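Local structure of putative NTP pyrophosphohydrolase (Exiguobacterium sibiricum 255-15, 3NL9) at residues A112-P116 with G117-E121. The protein probably hydrolyses nucleoside triphosphates with release of pyrophosphate, as an all-helical dimer related to the MazG and phosphoribosyl-ATP pyrophosphohydrolases. Residues are numbered along the deposited sequence; the frame is centred on the assembly and turned at random.
Sequences AGLEP and GPLFE
Leu-114, in the short linker between helix 87-112 and helix 117-128 of this all-helical, MazG-type fold, meets Leu-119 in the first turn of the second helix, their CD1 methyls 4.2 Å apart. The linker starts at a Schellman motif: Gly-113, with positive phi, is the C-prime residue that ends the first helix. From there Leu-114 and Glu-115 run extended until Pro-116 leads into the next helix. Leu-119 points back at the linker; its CG lies anti to the carbonyl carbon (chi1 -62°), and CD1 comes to 4.0 Å from Glu-115 O. Pro-118 approaches the same carbonyl oxygen through its ring CD, 3.7 Å from Glu-115 O. Phe-120 departs the other way: CG anti to the backbone N (chi1 174°) carries the ring off toward Tyr-7, which it meets edge-to-face, and toward Tyr-103 of the second subunit, while CB stays 3.5 Å from Pro-116 O. Leu-114 and Pro-116 of the linker and Leu-119 of the new helix all pack on Phe-109, which holds the turn against helix 87-112. The carboxylate of Glu-115 turns to helix 156-170, where OE2 forms a salt bridge with Lys-170. Phe-120 N donates to Pro-116 O at 2.8 Å in a nearly straight bond, the N-H...O angle being 175°.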
ATOM      1  N   ALA A 112      -6.043  13.028  -0.751  1.00 20.24           N
ATOM      2  CA  ALA A 112      -5.027  14.072  -0.899  1.00 19.67           C
ATOM      3  C   ALA A 112      -5.256  14.891  -2.175  1.00 22.39           C
ATOM      4  O   ALA A 112      -4.675  15.960  -2.329  1.00 21.10           O
ATOM      5  CB  ALA A 112      -3.638  13.436  -0.952  1.00 18.55           C
ATOM      6  N   GLY A 113      -6.068  14.369  -3.101  1.00 19.27           N
ATOM      7  CA  GLY A 113      -6.246  14.994  -4.408  1.00 21.55           C
ATOM      8  C   GLY A 113      -4.997  14.978  -5.282  1.00 21.68           C
ATOM      9  O   GLY A 113      -4.776  15.894  -6.077  1.00 22.04           O
ATOM     10  N   LEU A 114      -4.174  13.952  -5.109  1.00 22.06           N
ATOM     11  CA  LEU A 114      -2.968  13.771  -5.909  1.00 20.12           C
ATOM     12  C   LEU A 114      -3.112  12.584  -6.846  1.00 21.49           C
ATOM     13  O   LEU A 114      -3.501  11.466  -6.424  1.00 20.51           O
ATOM     14  CB  LEU A 114      -1.731  13.538  -5.033  1.00 21.62           C
ATOM     15  CG  LEU A 114      -1.052  14.690  -4.309  1.00 24.45           C
ATOM     16  CD1 LEU A 114      -0.019  14.077  -3.345  1.00 19.44           C
ATOM     17  CD2 LEU A 114      -0.418  15.691  -5.277  1.00 16.75           C
ATOM     18  N   GLU A 115      -2.749  12.807  -8.109  1.00 22.49           N
ATOM     19  CA  GLU A 115      -2.732  11.738  -9.101  1.00 20.59           C
ATOM     20  C   GLU A 115      -1.408  11.042  -8.916  1.00 19.79           C
ATOM     21  O   GLU A 115      -0.358  11.719  -8.912  1.00 20.73           O
ATOM     22  CB  GLU A 115      -2.945  12.320 -10.502  1.00 24.61           C
ATOM     23  CG  GLU A 115      -4.366  12.753 -10.662  1.00 28.56           C
ATOM     24  CD  GLU A 115      -4.663  13.508 -11.928  1.00 43.41           C
ATOM     25  OE1 GLU A 115      -3.783  13.599 -12.811  1.00 42.94           O
ATOM     26  OE2 GLU A 115      -5.806  14.021 -12.007  1.00 39.06           O
ATOM     27  N   PRO A 116      -1.441   9.713  -8.656  1.00 18.64           N
ATOM     28  CA  PRO A 116      -0.217   8.966  -8.330  1.00 17.81           C
ATOM     29  C   PRO A 116       0.703   8.637  -9.508  1.00 19.94           C
ATOM     30  O   PRO A 116       1.916   8.432  -9.315  1.00 18.34           O
ATOM     31  CB  PRO A 116      -0.761   7.640  -7.739  1.00 18.67           C
ATOM     32  CG  PRO A 116      -2.046   7.447  -8.378  1.00 21.91           C
ATOM     33  CD  PRO A 116      -2.636   8.868  -8.444  1.00 17.30           C
ATOM     34  N   GLY A 117       0.142   8.528 -10.705  1.00 18.34           N
ATOM     35  CA  GLY A 117       0.926   8.083 -11.867  1.00 20.42           C
ATOM     36  C   GLY A 117       2.246   8.831 -12.100  1.00 19.61           C
ATOM     37  O   GLY A 117       3.307   8.207 -12.223  1.00 20.28           O
ATOM     38  N   PRO A 118       2.193  10.153 -12.153  1.00 19.78           N
ATOM     39  CA  PRO A 118       3.414  10.949 -12.405  1.00 19.99           C
ATOM     40  C   PRO A 118       4.418  10.875 -11.279  1.00 19.48           C
ATOM     41  O   PRO A 118       5.621  10.935 -11.518  1.00 18.29           O
ATOM     42  CB  PRO A 118       2.880  12.371 -12.559  1.00 19.50           C
ATOM     43  CG  PRO A 118       1.448  12.196 -12.991  1.00 23.52           C
ATOM     44  CD  PRO A 118       0.971  10.974 -12.262  1.00 21.23           C
ATOM     45  N   LEU A 119       3.931  10.744 -10.039  1.00 18.01           N
ATOM     46  CA  LEU A 119       4.819  10.576  -8.912  1.00 17.24           C
ATOM     47  C   LEU A 119       5.492   9.213  -8.950  1.00 16.74           C
ATOM     48  O   LEU A 119       6.702   9.106  -8.731  1.00 18.19           O
ATOM     49  CB  LEU A 119       4.053  10.762  -7.595  1.00 14.33           C
ATOM     50  CG  LEU A 119       3.403  12.137  -7.342  1.00 19.04           C
ATOM     51  CD1 LEU A 119       2.420  12.052  -6.122  1.00 18.74           C
ATOM     52  CD2 LEU A 119       4.449  13.217  -7.100  1.00 24.63           C
ATOM     53  N   PHE A 120       4.707   8.159  -9.191  1.00 16.28           N
ATOM     54  CA  PHE A 120       5.273   6.811  -9.335  1.00 16.14           C
ATOM     55  C   PHE A 120       6.336   6.799 -10.476  1.00 15.56           C
ATOM     56  O   PHE A 120       7.386   6.198 -10.337  1.00 20.63           O
ATOM     57  CB  PHE A 120       4.157   5.774  -9.627  1.00 15.89           C
ATOM     58  CG  PHE A 120       4.680   4.380  -9.924  1.00 16.90           C
ATOM     59  CD1 PHE A 120       5.104   4.049 -11.179  1.00 17.69           C
ATOM     60  CD2 PHE A 120       4.734   3.418  -8.923  1.00 18.07           C
ATOM     61  CE1 PHE A 120       5.576   2.793 -11.462  1.00 18.60           C
ATOM     62  CE2 PHE A 120       5.201   2.117  -9.201  1.00 20.17           C
ATOM     63  CZ  PHE A 120       5.623   1.813 -10.459  1.00 22.13           C
ATOM     64  N   GLU A 121       6.037   7.455 -11.591  1.00 16.68           N
ATOM     65  CA  GLU A 121       6.985   7.539 -12.735  1.00 18.89           C
ATOM     66  C   GLU A 121       8.347   8.128 -12.324  1.00 15.87           C
ATOM     67  O   GLU A 121       9.386   7.651 -12.745  1.00 19.72           O
ATOM     68  CB  GLU A 121       6.358   8.369 -13.863  1.00 20.62           C
ATOM     69  CG  GLU A 121       7.185   8.435 -15.133  1.00 34.02           C
ATOM     70  CD  GLU A 121       6.449   9.177 -16.273  1.00 45.57           C
ATOM     71  OE1 GLU A 121       5.197   9.296 -16.224  1.00 54.51           O
ATOM     72  OE2 GLU A 121       7.129   9.626 -17.219  1.00 55.29           O
TER